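Local coordinates for protein malate dehydrogenase (Pyrococcus horikoshii, PDB 1V9N) that catalyses the NAD-dependent interconversion of (S)-malate and oxaloacetate as a homodimer of the LDH2/MDH2 oxidoreductase family, at residues R123-Y128 with V278-M283; M148-P153 with M251-S256; S86-D91 with G118-R123. One frame throughout, in Å; residues are numbered along the deposited sequence.

Interaction 1 of 3, residues R123-Y128 with V278-M283; sequences RNSNHY and VCHFFM. With NDP (NADPH dihydro-nicotinamide-adenine-dinucleotide phosphate), chain B.
S125 and H280 join the end of strand 117-125 to strand 278-285 through side chains: S125 OG lies 2.8 Å from H280 NE2 in a hydrogen bond whose donor may be either partner. The serine hydroxyl stands anti to its own nitrogen (chi1 -177°) and reaches the edge of the imidazole. The oxygen N126 O also lies at that edge, 3.4 Å from H280 CE1. Y128 covers one face of the same ring in an offset stack, with centroids 4.3 Å apart and planes inclined by 23°; Y128 CD2 sits over the centre of the imidazole. H280 ND1 bonds to T149 OG1, so both ring nitrogens have a partner and the rotation of the ring is fixed. Beyond the stack, F282 CZ meets the tyrosine at its edge, and Y128 OH is held by S147.

Next to this tight core, S125 and V278 form an antiparallel hydrogen-bonded pair. S125 N to V278 O measures 3.0 Å, and V278 N returns a bond to S125 O. V278 CG2 packs on the backbone of N126, 3.7 Å from N126 C. The contact is looser at R123 and N124, both partly exposed: R123 meets the strand chiefly through CA and CB, with C279 SG 3.7 Å from R123 CB, and its guanidinium leads away to D91 and S260. At the other end H127 turns to the cofactor, H127 NE2 lying 3.2 Å from NDP N7N, while Y63 takes its ND1.

Helix 97-115 touches S125 and F282, helix 242-258 packs on C279 and F281, and strand 144-149 borders strand 278-285 on the side away from strand 117-125.

Interaction 2 of 3, residues M148-P153 with M251-S256; sequences MTNSRP and MVDILS. With NDP (NADPH dihydro-nicotinamide-adenine-dinucleotide phosphate), chain B.
M148 and V252 begin the apolar part of this contact, where the end of strand 144-149 lies against helix 242-258. M148, a selenomethionine, is extended beyond CG and runs across the helix. Its CB is 4.0 Å from V252 CG1. Its selenium touches L255, with M148 SE to L255 CD1 at 3.9 Å. The side chains of M148 and M251 cross at about a right angle, with M148 CE 4.0 Å from M251 CE. V252 CG1 also presses on the backbone, 3.3 Å from T149 O.

The polar part is one hydrogen bond. N150 ND2 donates to D253 OD1 over 3.2 Å at 153°; the acceptor lies in the amide plane and is approached nearly along its C-O axis, although amide and carboxylate planes are 63° apart. With CG between the backbone N and carbonyl carbon (chi1 59°), the asparagine sends its NH2 to the helix while OD1 accepts from C279 N. D253 OD2 is held by S265 and N168, so the aspartate ties the helix to N150 and to the loops of S265 and N168.

Contact with the cofactor comes from segment 148-153, at its strand end and its loop: T149 CG2 approaches NDP N7N at 3.9 Å, and S151 CB lies 3.5 Å from NDP O7N. The arrangement is a helix packed on a sheet whose strand end opens into a loop lining the nicotinamide carboxamide pocket.

Interaction 3 of 3, residues S86-D91 with G118-R123; sequences SYALID and GIVIAR
This is parallel strand pairing within a beta-alpha-beta unit: strand 87-91 and strand 117-125 lie side by side in the mixed sheet, connected through helix 97-115. The segment axes come within 4.6 Å at an angle of 19°. The register runs unbroken from Y87 with I119 to D91 with R123, and five backbone hydrogen bonds cross between the strands. They start with I119 N to S86 O and end with R123 N to I90 O; the straightest, I90 N to I121 O, measures 2.8 Å.

On the face carrying A88, I90, V120 and A122, I90 CG1 packs 3.7 Å from V120 CG1, and I90 CB lies 4.1 Å from A122 CB. Helix 97-115 covers A88, V120 and A122. On the other face Y87, I119 and I121 reach the second subunit, where the Y87 ring meets that of F290 of the neighbouring chain.

At the C-terminal ends D91 and R123 form a salt bridge. With its carboxylate swung to the side of the carbonyl carbon (chi1 -172°), D91 lies against the extended arginine, the carboxylate and guanidinium planes being 83° apart. D91 OD1 is taken by N124 and D93, and R123 NH1 bonds to S260 O. R123 NE donates to the anti side of D91 OD2 over 3.1 Å, nearly in the guanidinium plane, and a water spans D91 OD2 and R123 NH2.

Overall arrangement
All three contacts meet on the mixed sheet, in which strands 87-91, 117-125, 278-285 and 144-149 are successive neighbours. Interaction 3 closes first along the chain; interaction 1 then opens, and both segments of interaction 2 fall between its two. The centres of interactions 1 and 2 are about 8 Å apart, those of 1 and 3 about 10 Å, and those of 2 and 3 about 14 Å. R123 belongs to both 1 and 3, while I121 touches helix 242-258 of interaction 2. Interactions 1 and 2 reach NADPH, and all three contact the second subunit, so one sheet connects the cofactor pocket with the dimer interface.

Interaction 1 of 3, residues R123-Y128 with V278-M283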
loop_
_atom_site.group_PDB
_atom_site.type_symbol
_atom_site.label_atom_id
_atom_site.label_comp_id
_atom_site.label_asym_id
_atom_site.label_seq_id
_atom_site.Cartn_x
_atom_site.Cartn_y
_atom_site.Cartn_z
ATOM N N ARG A 123 -16.177 -10.630 -4.930
ATOM C CA ARG A 123 -16.801 -9.742 -5.900
ATOM C C ARG A 123 -18.289 -9.829 -5.618
ATOM O O ARG A 123 -18.724 -10.633 -4.785
ATOM C CB ARG A 123 -16.531 -10.205 -7.335
ATOM C CG ARG A 123 -17.246 -11.500 -7.698
ATOM C CD ARG A 123 -16.906 -11.942 -9.107
ATOM N NE ARG A 123 -17.617 -13.165 -9.476
ATOM C CZ ARG A 123 -17.113 -14.099 -10.276
ATOM N NH1 ARG A 123 -15.897 -13.944 -10.781
ATOM N NH2 ARG A 123 -17.823 -15.178 -10.580
ATOM N N ASN A 124 -19.063 -9.008 -6.318
ATOM C CA ASN A 124 -20.515 -8.982 -6.176
ATOM C C ASN A 124 -20.958 -8.807 -4.728
ATOM O O ASN A 124 -21.841 -9.514 -4.237
ATOM C CB ASN A 124 -21.121 -10.257 -6.775
ATOM C CG ASN A 124 -22.622 -10.138 -6.999
ATOM O OD1 ASN A 124 -23.153 -9.035 -7.117
ATOM N ND2 ASN A 124 -23.309 -11.275 -7.073
ATOM N N SER A 125 -20.341 -7.842 -4.054
ATOM C CA SER A 125 -20.655 -7.537 -2.666
ATOM C C SER A 125 -21.219 -6.108 -2.575
ATOM O O SER A 125 -21.628 -5.527 -3.580
ATOM C CB SER A 125 -19.387 -7.670 -1.814
ATOM O OG SER A 125 -19.652 -7.449 -0.438
ATOM N N ASN A 126 -21.232 -5.549 -1.368
ATOM C CA ASN A 126 -21.746 -4.204 -1.131
ATOM C C ASN A 126 -20.817 -3.454 -0.181
ATOM O O ASN A 126 -19.868 -4.034 0.339
ATOM C CB ASN A 126 -23.164 -4.284 -0.535
ATOM C CG ASN A 126 -24.239 -4.388 -1.604
ATOM O OD1 ASN A 126 -24.471 -3.433 -2.351
ATOM N ND2 ASN A 126 -24.889 -5.549 -1.695
ATOM N N HIS A 127 -21.091 -2.171 0.047
ATOM C CA HIS A 127 -20.260 -1.350 0.932
ATOM C C HIS A 127 -20.076 -2.058 2.272
ATOM O O HIS A 127 -21.059 -2.427 2.911
ATOM C CB HIS A 127 -20.926 0.013 1.131
ATOM C CG HIS A 127 -20.167 0.942 2.030
ATOM N ND1 HIS A 127 -20.411 1.032 3.383
ATOM C CD2 HIS A 127 -19.186 1.834 1.763
ATOM C CE1 HIS A 127 -19.614 1.946 3.911
ATOM N NE2 HIS A 127 -18.862 2.447 2.949
ATOM N N TYR A 128 -18.830 -2.248 2.705
ATOM C CA TYR A 128 -18.612 -2.955 3.965
ATOM C C TYR A 128 -18.111 -2.158 5.172
ATOM O O TYR A 128 -17.561 -2.727 6.110
ATOM C CB TYR A 128 -17.720 -4.190 3.734
ATOM C CG TYR A 128 -16.216 -3.980 3.531
ATOM C CD1 TYR A 128 -15.605 -2.737 3.732
ATOM C CD2 TYR A 128 -15.392 -5.068 3.217
ATOM C CE1 TYR A 128 -14.209 -2.587 3.635
ATOM C CE2 TYR A 128 -14.004 -4.929 3.125
ATOM C CZ TYR A 128 -13.418 -3.690 3.338
ATOM O OH TYR A 128 -12.040 -3.572 3.297
ATOM N N VAL A 278 -19.446 -4.261 -5.465
ATOM C CA VAL A 278 -18.316 -3.761 -4.696
ATOM C C VAL A 278 -17.447 -5.004 -4.513
ATOM O O VAL A 278 -17.972 -6.099 -4.299
ATOM C CB VAL A 278 -18.738 -3.239 -3.306
ATOM C CG1 VAL A 278 -17.508 -2.816 -2.524
ATOM C CG2 VAL A 278 -19.689 -2.060 -3.452
ATOM N N CYS A 279 -16.133 -4.847 -4.617
ATOM C CA CYS A 279 -15.232 -5.983 -4.470
ATOM C C CYS A 279 -14.257 -5.760 -3.320
ATOM O O CYS A 279 -13.895 -4.625 -3.022
ATOM C CB CYS A 279 -14.478 -6.222 -5.782
ATOM S SG CYS A 279 -15.571 -6.611 -7.209
ATOM N N HIS A 280 -13.838 -6.847 -2.675
ATOM C CA HIS A 280 -12.924 -6.749 -1.542
ATOM C C HIS A 280 -11.716 -7.670 -1.680
ATOM O O HIS A 280 -11.741 -8.644 -2.433
ATOM C CB HIS A 280 -13.632 -7.121 -0.234
ATOM C CG HIS A 280 -15.030 -6.598 -0.111
ATOM N ND1 HIS A 280 -15.353 -5.270 -0.293
ATOM C CD2 HIS A 280 -16.183 -7.222 0.227
ATOM C CE1 HIS A 280 -16.643 -5.101 -0.073
ATOM N NE2 HIS A 280 -17.171 -6.270 0.245
ATOM N N PHE A 281 -10.672 -7.353 -0.923
ATOM C CA PHE A 281 -9.435 -8.132 -0.895
ATOM C C PHE A 281 -9.120 -8.395 0.577
ATOM O O PHE A 281 -9.130 -7.472 1.388
ATOM C CB PHE A 281 -8.282 -7.338 -1.524
ATOM C CG PHE A 281 -6.941 -8.023 -1.426
ATOM C CD1 PHE A 281 -6.545 -8.955 -2.379
ATOM C CD2 PHE A 281 -6.080 -7.745 -0.365
ATOM C CE1 PHE A 281 -5.312 -9.603 -2.283
ATOM C CE2 PHE A 281 -4.843 -8.385 -0.257
ATOM C CZ PHE A 281 -4.459 -9.318 -1.221
ATOM N N PHE A 282 -8.856 -9.651 0.920
ATOM C CA PHE A 282 -8.524 -10.016 2.296
ATOM C C PHE A 282 -7.273 -10.877 2.273
ATOM O O PHE A 282 -7.150 -11.799 1.459
ATOM C CB PHE A 282 -9.671 -10.802 2.943
ATOM C CG PHE A 282 -10.994 -10.087 2.904
ATOM C CD1 PHE A 282 -11.288 -9.079 3.819
ATOM C CD2 PHE A 282 -11.937 -10.399 1.926
ATOM C CE1 PHE A 282 -12.500 -8.391 3.759
ATOM C CE2 PHE A 282 -13.152 -9.717 1.857
ATOM C CZ PHE A 282 -13.432 -8.710 2.777
HETATM N N MSE A 283 -6.337 -10.572 3.161
HETATM C CA MSE A 283 -5.108 -11.334 3.231
HETATM C C MSE A 283 -4.678 -11.504 4.676
HETATM O O MSE A 283 -4.646 -10.542 5.451
HETATM C CB MSE A 283 -4.003 -10.636 2.450
HETATM C CG MSE A 283 -2.692 -11.386 2.451
HETATM SE SE MSE A 283 -1.363 -10.380 1.507
HETATM C CE MSE A 283 0.035 -10.360 2.840
HETATM P PA NDP B . -7.570 8.896 8.762
HETATM O O1A NDP B . -8.549 9.183 9.782
HETATM O O2A NDP B . -6.761 9.961 8.072
HETATM O O5B NDP B . -6.546 7.779 9.391
HETATM C C5B NDP B . -5.455 7.243 8.620
HETATM C C4B NDP B . -4.766 6.216 9.539
HETATM O O4B NDP B . -3.702 6.951 10.170
HETATM C C3B NDP B . -5.566 5.599 10.653
HETATM O O3B NDP B . -5.152 4.205 10.781
HETATM C C2B NDP B . -5.244 6.361 11.890
HETATM O O2B NDP B . -5.420 5.692 13.150
HETATM C C1B NDP B . -3.851 6.817 11.582
HETATM N N9A NDP B . -3.483 8.148 12.139
HETATM C C8A NDP B . -4.272 9.327 12.261
HETATM N N7A NDP B . -3.574 10.309 12.785
HETATM C C5A NDP B . -2.323 9.817 13.020
HETATM C C6A NDP B . -1.109 10.355 13.556
HETATM N N6A NDP B . -1.058 11.630 13.955
HETATM N N1A NDP B . 0.011 9.557 13.656
HETATM C C2A NDP B . -0.030 8.248 13.245
HETATM N N3A NDP B . -1.121 7.651 12.723
HETATM C C4A NDP B . -2.246 8.494 12.635
HETATM O O3 NDP B . -8.128 7.995 7.601
HETATM P PN NDP B . -9.207 8.082 6.442
HETATM O O1N NDP B . -8.454 7.910 5.204
HETATM O O2N NDP B . -9.857 9.414 6.689
HETATM O O5D NDP B . -10.143 6.847 6.806
HETATM C C5D NDP B . -11.596 6.928 6.786
HETATM C C4D NDP B . -12.231 5.540 7.185
HETATM O O4D NDP B . -13.172 5.224 6.175
HETATM C C3D NDP B . -11.277 4.322 7.252
HETATM O O3D NDP B . -11.629 3.547 8.406
HETATM C C2D NDP B . -11.465 3.586 5.936
HETATM O O2D NDP B . -11.192 2.207 6.069
HETATM C C1D NDP B . -12.942 3.931 5.611
HETATM N N1N NDP B . -13.249 3.983 4.156
HETATM C C2N NDP B . -14.155 3.001 3.667
HETATM C C3N NDP B . -14.470 3.051 2.247
HETATM C C7N NDP B . -15.406 2.072 1.682
HETATM O O7N NDP B . -15.727 2.054 0.488
HETATM N N7N NDP B . -15.967 1.120 2.476
HETATM C C4N NDP B . -13.862 4.069 1.451
HETATM C C5N NDP B . -12.975 5.014 1.950
HETATM C C6N NDP B . -12.667 4.979 3.308
HETATM P P2B NDP B . -6.625 5.864 14.116
HETATM O O1X NDP B . -5.964 5.908 15.430
HETATM O O2X NDP B . -7.541 4.687 14.002
HETATM O O3X NDP B . -7.360 7.162 13.799
#

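Interaction 2 of 3, residues M148-P153 with M251-S256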
loop_
_atom_site.group_PDB
_atom_site.type_symbol
_atom_site.label_atom_id
_atom_site.label_comp_id
_atom_site.label_asym_id
_atom_site.label_seq_id
_atom_site.Cartn_x
_atom_site.Cartn_y
_atom_site.Cartn_z
HETATM N N MSE A 148 -8.797 -4.572 1.853
HETATM C CA MSE A 148 -8.973 -3.474 0.913
HETATM C C MSE A 148 -10.342 -3.648 0.281
HETATM O O MSE A 148 -10.924 -4.740 0.319
HETATM C CB MSE A 148 -7.941 -3.535 -0.216
HETATM C CG MSE A 148 -6.487 -3.506 0.194
HETATM SE SE MSE A 148 -5.367 -3.887 -1.366
HETATM C CE MSE A 148 -3.752 -4.411 -0.422
ATOM N N THR A 149 -10.839 -2.570 -0.316
ATOM C CA THR A 149 -12.126 -2.583 -0.991
ATOM C C THR A 149 -12.163 -1.421 -1.976
ATOM O O THR A 149 -11.558 -0.376 -1.737
ATOM C CB THR A 149 -13.296 -2.411 0.008
ATOM O OG1 THR A 149 -14.540 -2.497 -0.697
ATOM C CG2 THR A 149 -13.217 -1.051 0.710
ATOM N N ASN A 150 -12.845 -1.607 -3.099
ATOM C CA ASN A 150 -12.961 -0.520 -4.047
ATOM C C ASN A 150 -14.279 0.166 -3.697
ATOM O O ASN A 150 -14.946 -0.219 -2.726
ATOM C CB ASN A 150 -12.936 -1.030 -5.498
ATOM C CG ASN A 150 -14.050 -2.000 -5.808
ATOM O OD1 ASN A 150 -14.950 -2.221 -5.000
ATOM N ND2 ASN A 150 -14.002 -2.580 -6.998
ATOM N N SER A 151 -14.655 1.189 -4.452
ATOM C CA SER A 151 -15.890 1.895 -4.148
ATOM C C SER A 151 -16.397 2.683 -5.342
ATOM O O SER A 151 -15.909 2.523 -6.460
ATOM C CB SER A 151 -15.664 2.842 -2.968
ATOM O OG SER A 151 -14.715 3.843 -3.302
ATOM N N ARG A 152 -17.385 3.534 -5.093
ATOM C CA ARG A 152 -17.959 4.362 -6.144
ATOM C C ARG A 152 -16.903 5.344 -6.622
ATOM O O ARG A 152 -16.022 5.738 -5.857
ATOM C CB ARG A 152 -19.168 5.137 -5.608
ATOM C CG ARG A 152 -20.281 4.255 -5.084
ATOM C CD ARG A 152 -21.504 5.068 -4.664
ATOM N NE ARG A 152 -21.192 6.047 -3.626
ATOM C CZ ARG A 152 -20.937 7.331 -3.854
ATOM N NH1 ARG A 152 -20.964 7.807 -5.095
ATOM N NH2 ARG A 152 -20.651 8.142 -2.842
ATOM N N PRO A 153 -16.965 5.748 -7.898
ATOM C CA PRO A 153 -15.978 6.701 -8.416
ATOM C C PRO A 153 -16.138 8.063 -7.740
ATOM O O PRO A 153 -17.214 8.663 -7.776
ATOM C CB PRO A 153 -16.290 6.741 -9.912
ATOM C CG PRO A 153 -17.766 6.451 -9.959
ATOM C CD PRO A 153 -17.905 5.333 -8.954
HETATM N N MSE A 251 -3.976 -0.118 -7.313
HETATM C CA MSE A 251 -3.532 -1.375 -6.725
HETATM C C MSE A 251 -4.747 -2.044 -6.096
HETATM O O MSE A 251 -4.993 -3.229 -6.301
HETATM C CB MSE A 251 -2.471 -1.108 -5.650
HETATM C CG MSE A 251 -2.051 -2.342 -4.870
HETATM SE SE MSE A 251 -0.660 -1.946 -3.571
HETATM C CE MSE A 251 -1.774 -1.383 -2.119
ATOM N N VAL A 252 -5.517 -1.270 -5.337
ATOM C CA VAL A 252 -6.713 -1.791 -4.687
ATOM C C VAL A 252 -7.713 -2.371 -5.694
ATOM O O VAL A 252 -8.231 -3.472 -5.493
ATOM C CB VAL A 252 -7.425 -0.695 -3.865
ATOM C CG1 VAL A 252 -8.774 -1.206 -3.366
ATOM C CG2 VAL A 252 -6.557 -0.271 -2.704
ATOM N N ASP A 253 -7.986 -1.633 -6.767
ATOM C CA ASP A 253 -8.932 -2.089 -7.789
ATOM C C ASP A 253 -8.419 -3.311 -8.551
ATOM O O ASP A 253 -9.196 -4.170 -8.964
ATOM C CB ASP A 253 -9.235 -0.966 -8.787
ATOM C CG ASP A 253 -10.608 -0.348 -8.576
ATOM O OD1 ASP A 253 -11.593 -1.101 -8.397
ATOM O OD2 ASP A 253 -10.709 0.892 -8.608
ATOM N N ILE A 254 -7.111 -3.381 -8.751
ATOM C CA ILE A 254 -6.526 -4.507 -9.460
ATOM C C ILE A 254 -6.635 -5.768 -8.598
ATOM O O ILE A 254 -7.010 -6.831 -9.090
ATOM C CB ILE A 254 -5.044 -4.221 -9.806
ATOM C CG1 ILE A 254 -4.970 -3.111 -10.858
ATOM C CG2 ILE A 254 -4.360 -5.489 -10.317
ATOM C CD1 ILE A 254 -3.555 -2.619 -11.152
ATOM N N LEU A 255 -6.335 -5.637 -7.308
ATOM C CA LEU A 255 -6.395 -6.777 -6.395
ATOM C C LEU A 255 -7.823 -7.169 -6.030
ATOM O O LEU A 255 -8.108 -8.340 -5.771
ATOM C CB LEU A 255 -5.592 -6.473 -5.122
ATOM C CG LEU A 255 -4.080 -6.301 -5.332
ATOM C CD1 LEU A 255 -3.414 -5.871 -4.026
ATOM C CD2 LEU A 255 -3.480 -7.605 -5.830
ATOM N N SER A 256 -8.721 -6.190 -6.022
ATOM C CA SER A 256 -10.115 -6.427 -5.680
ATOM C C SER A 256 -11.020 -6.665 -6.887
ATOM O O SER A 256 -11.507 -7.768 -7.099
ATOM C CB SER A 256 -10.670 -5.238 -4.885
ATOM O OG SER A 256 -9.940 -5.030 -3.688
HETATM P PA NDP B . -7.570 8.896 8.762
HETATM O O1A NDP B . -8.549 9.183 9.782
HETATM O O2A NDP B . -6.761 9.961 8.072
HETATM O O5B NDP B . -6.546 7.779 9.391
HETATM C C5B NDP B . -5.455 7.243 8.620
HETATM C C4B NDP B . -4.766 6.216 9.539
HETATM O O4B NDP B . -3.702 6.951 10.170
HETATM C C3B NDP B . -5.566 5.599 10.653
HETATM O O3B NDP B . -5.152 4.205 10.781
HETATM C C2B NDP B . -5.244 6.361 11.890
HETATM O O2B NDP B . -5.420 5.692 13.150
HETATM C C1B NDP B . -3.851 6.817 11.582
HETATM N N9A NDP B . -3.483 8.148 12.139
HETATM C C8A NDP B . -4.272 9.327 12.261
HETATM N N7A NDP B . -3.574 10.309 12.785
HETATM C C5A NDP B . -2.323 9.817 13.020
HETATM C C6A NDP B . -1.109 10.355 13.556
HETATM N N6A NDP B . -1.058 11.630 13.955
HETATM N N1A NDP B . 0.011 9.557 13.656
HETATM C C2A NDP B . -0.030 8.248 13.245
HETATM N N3A NDP B . -1.121 7.651 12.723
HETATM C C4A NDP B . -2.246 8.494 12.635
HETATM O O3 NDP B . -8.128 7.995 7.601
HETATM P PN NDP B . -9.207 8.082 6.442
HETATM O O1N NDP B . -8.454 7.910 5.204
HETATM O O2N NDP B . -9.857 9.414 6.689
HETATM O O5D NDP B . -10.143 6.847 6.806
HETATM C C5D NDP B . -11.596 6.928 6.786
HETATM C C4D NDP B . -12.231 5.540 7.185
HETATM O O4D NDP B . -13.172 5.224 6.175
HETATM C C3D NDP B . -11.277 4.322 7.252
HETATM O O3D NDP B . -11.629 3.547 8.406
HETATM C C2D NDP B . -11.465 3.586 5.936
HETATM O O2D NDP B . -11.192 2.207 6.069
HETATM C C1D NDP B . -12.942 3.931 5.611
HETATM N N1N NDP B . -13.249 3.983 4.156
HETATM C C2N NDP B . -14.155 3.001 3.667
HETATM C C3N NDP B . -14.470 3.051 2.247
HETATM C C7N NDP B . -15.406 2.072 1.682
HETATM O O7N NDP B . -15.727 2.054 0.488
HETATM N N7N NDP B . -15.967 1.120 2.476
HETATM C C4N NDP B . -13.862 4.069 1.451
HETATM C C5N NDP B . -12.975 5.014 1.950
HETATM C C6N NDP B . -12.667 4.979 3.308
HETATM P P2B NDP B . -6.625 5.864 14.116
HETATM O O1X NDP B . -5.964 5.908 15.430
HETATM O O2X NDP B . -7.541 4.687 14.002
HETATM O O3X NDP B . -7.360 7.162 13.799
#

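Interaction 3 of 3, residues S86-D91 with G118-R123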
loop_
_atom_site.group_PDB
_atom_site.type_symbol
_atom_site.label_atom_id
_atom_site.label_comp_id
_atom_site.label_asym_id
_atom_site.label_seq_id
_atom_site.Cartn_x
_atom_site.Cartn_y
_atom_site.Cartn_z
ATOM N N SER A 86 -4.549 -22.125 0.222
ATOM C CA SER A 86 -4.236 -20.778 0.699
ATOM C C SER A 86 -5.002 -19.627 0.046
ATOM O O SER A 86 -4.640 -18.465 0.231
ATOM C CB SER A 86 -2.732 -20.514 0.563
ATOM O OG SER A 86 -1.995 -21.324 1.463
ATOM N N TYR A 87 -6.053 -19.924 -0.711
ATOM C CA TYR A 87 -6.812 -18.846 -1.341
ATOM C C TYR A 87 -8.224 -19.249 -1.719
ATOM O O TYR A 87 -8.571 -20.436 -1.737
ATOM C CB TYR A 87 -6.092 -18.351 -2.602
ATOM C CG TYR A 87 -6.381 -19.177 -3.838
ATOM C CD1 TYR A 87 -7.492 -18.903 -4.637
ATOM C CD2 TYR A 87 -5.575 -20.266 -4.182
ATOM C CE1 TYR A 87 -7.797 -19.694 -5.746
ATOM C CE2 TYR A 87 -5.872 -21.061 -5.286
ATOM C CZ TYR A 87 -6.985 -20.768 -6.064
ATOM O OH TYR A 87 -7.280 -21.535 -7.164
ATOM N N ALA A 88 -9.037 -18.242 -2.017
ATOM C CA ALA A 88 -10.404 -18.459 -2.449
ATOM C C ALA A 88 -10.947 -17.217 -3.153
ATOM O O ALA A 88 -10.576 -16.079 -2.828
ATOM C CB ALA A 88 -11.286 -18.818 -1.264
ATOM N N LEU A 89 -11.795 -17.449 -4.146
ATOM C CA LEU A 89 -12.445 -16.374 -4.877
ATOM C C LEU A 89 -13.918 -16.554 -4.518
ATOM O O LEU A 89 -14.514 -17.591 -4.797
ATOM C CB LEU A 89 -12.217 -16.515 -6.384
ATOM C CG LEU A 89 -13.058 -15.616 -7.296
ATOM C CD1 LEU A 89 -12.955 -14.166 -6.853
ATOM C CD2 LEU A 89 -12.583 -15.778 -8.736
ATOM N N ILE A 90 -14.488 -15.541 -3.884
ATOM C CA ILE A 90 -15.868 -15.587 -3.417
ATOM C C ILE A 90 -16.803 -14.638 -4.167
ATOM O O ILE A 90 -16.397 -13.550 -4.571
ATOM C CB ILE A 90 -15.930 -15.174 -1.916
ATOM C CG1 ILE A 90 -15.036 -16.085 -1.067
ATOM C CG2 ILE A 90 -17.368 -15.146 -1.433
ATOM C CD1 ILE A 90 -15.383 -17.550 -1.124
ATOM N N ASP A 91 -18.052 -15.060 -4.348
ATOM C CA ASP A 91 -19.059 -14.200 -4.971
ATOM C C ASP A 91 -20.054 -13.918 -3.841
ATOM O O ASP A 91 -20.682 -14.839 -3.306
ATOM C CB ASP A 91 -19.764 -14.892 -6.142
ATOM C CG ASP A 91 -20.678 -13.940 -6.909
ATOM O OD1 ASP A 91 -21.704 -13.514 -6.336
ATOM O OD2 ASP A 91 -20.365 -13.600 -8.080
ATOM N N GLY A 118 -3.316 -16.889 3.831
ATOM C CA GLY A 118 -4.710 -16.931 3.429
ATOM C C GLY A 118 -5.104 -15.681 2.657
ATOM O O GLY A 118 -5.052 -14.576 3.193
ATOM N N ILE A 119 -5.482 -15.851 1.396
ATOM C CA ILE A 119 -5.898 -14.727 0.561
ATOM C C ILE A 119 -7.284 -14.990 -0.004
ATOM O O ILE A 119 -7.486 -15.916 -0.789
ATOM C CB ILE A 119 -4.908 -14.487 -0.609
ATOM C CG1 ILE A 119 -3.578 -13.969 -0.056
ATOM C CG2 ILE A 119 -5.502 -13.496 -1.620
ATOM C CD1 ILE A 119 -2.488 -13.795 -1.103
ATOM N N VAL A 120 -8.249 -14.185 0.418
ATOM C CA VAL A 120 -9.606 -14.351 -0.069
ATOM C C VAL A 120 -10.032 -13.059 -0.740
ATOM O O VAL A 120 -9.865 -11.970 -0.188
ATOM C CB VAL A 120 -10.595 -14.698 1.072
ATOM C CG1 VAL A 120 -12.012 -14.798 0.521
ATOM C CG2 VAL A 120 -10.202 -16.027 1.721
ATOM N N ILE A 121 -10.557 -13.187 -1.949
ATOM C CA ILE A 121 -11.022 -12.037 -2.697
ATOM C C ILE A 121 -12.501 -12.229 -2.995
ATOM O O ILE A 121 -12.950 -13.337 -3.298
ATOM C CB ILE A 121 -10.208 -11.882 -3.986
ATOM C CG1 ILE A 121 -8.735 -11.666 -3.607
ATOM C CG2 ILE A 121 -10.727 -10.716 -4.802
ATOM C CD1 ILE A 121 -7.793 -11.610 -4.762
ATOM N N ALA A 122 -13.262 -11.147 -2.898
ATOM C CA ALA A 122 -14.692 -11.235 -3.128
ATOM C C ALA A 122 -15.204 -10.214 -4.130
ATOM O O ALA A 122 -14.715 -9.090 -4.196
ATOM C CB ALA A 122 -15.437 -11.076 -1.793
ATOM N N ARG A 123 -16.177 -10.630 -4.930
ATOM C CA ARG A 123 -16.801 -9.742 -5.900
ATOM C C ARG A 123 -18.289 -9.829 -5.618
ATOM O O ARG A 123 -18.724 -10.633 -4.785
ATOM C CB ARG A 123 -16.531 -10.205 -7.335
ATOM C CG ARG A 123 -17.246 -11.500 -7.698
ATOM C CD ARG A 123 -16.906 -11.942 -9.107
ATOM N NE ARG A 123 -17.617 -13.165 -9.476
ATOM C CZ ARG A 123 -17.113 -14.099 -10.276
ATOM N NH1 ARG A 123 -15.897 -13.944 -10.781
ATOM N NH2 ARG A 123 -17.823 -15.178 -10.580
HETATM O O HOH W 1 -20.794 -16.008 -10.006
#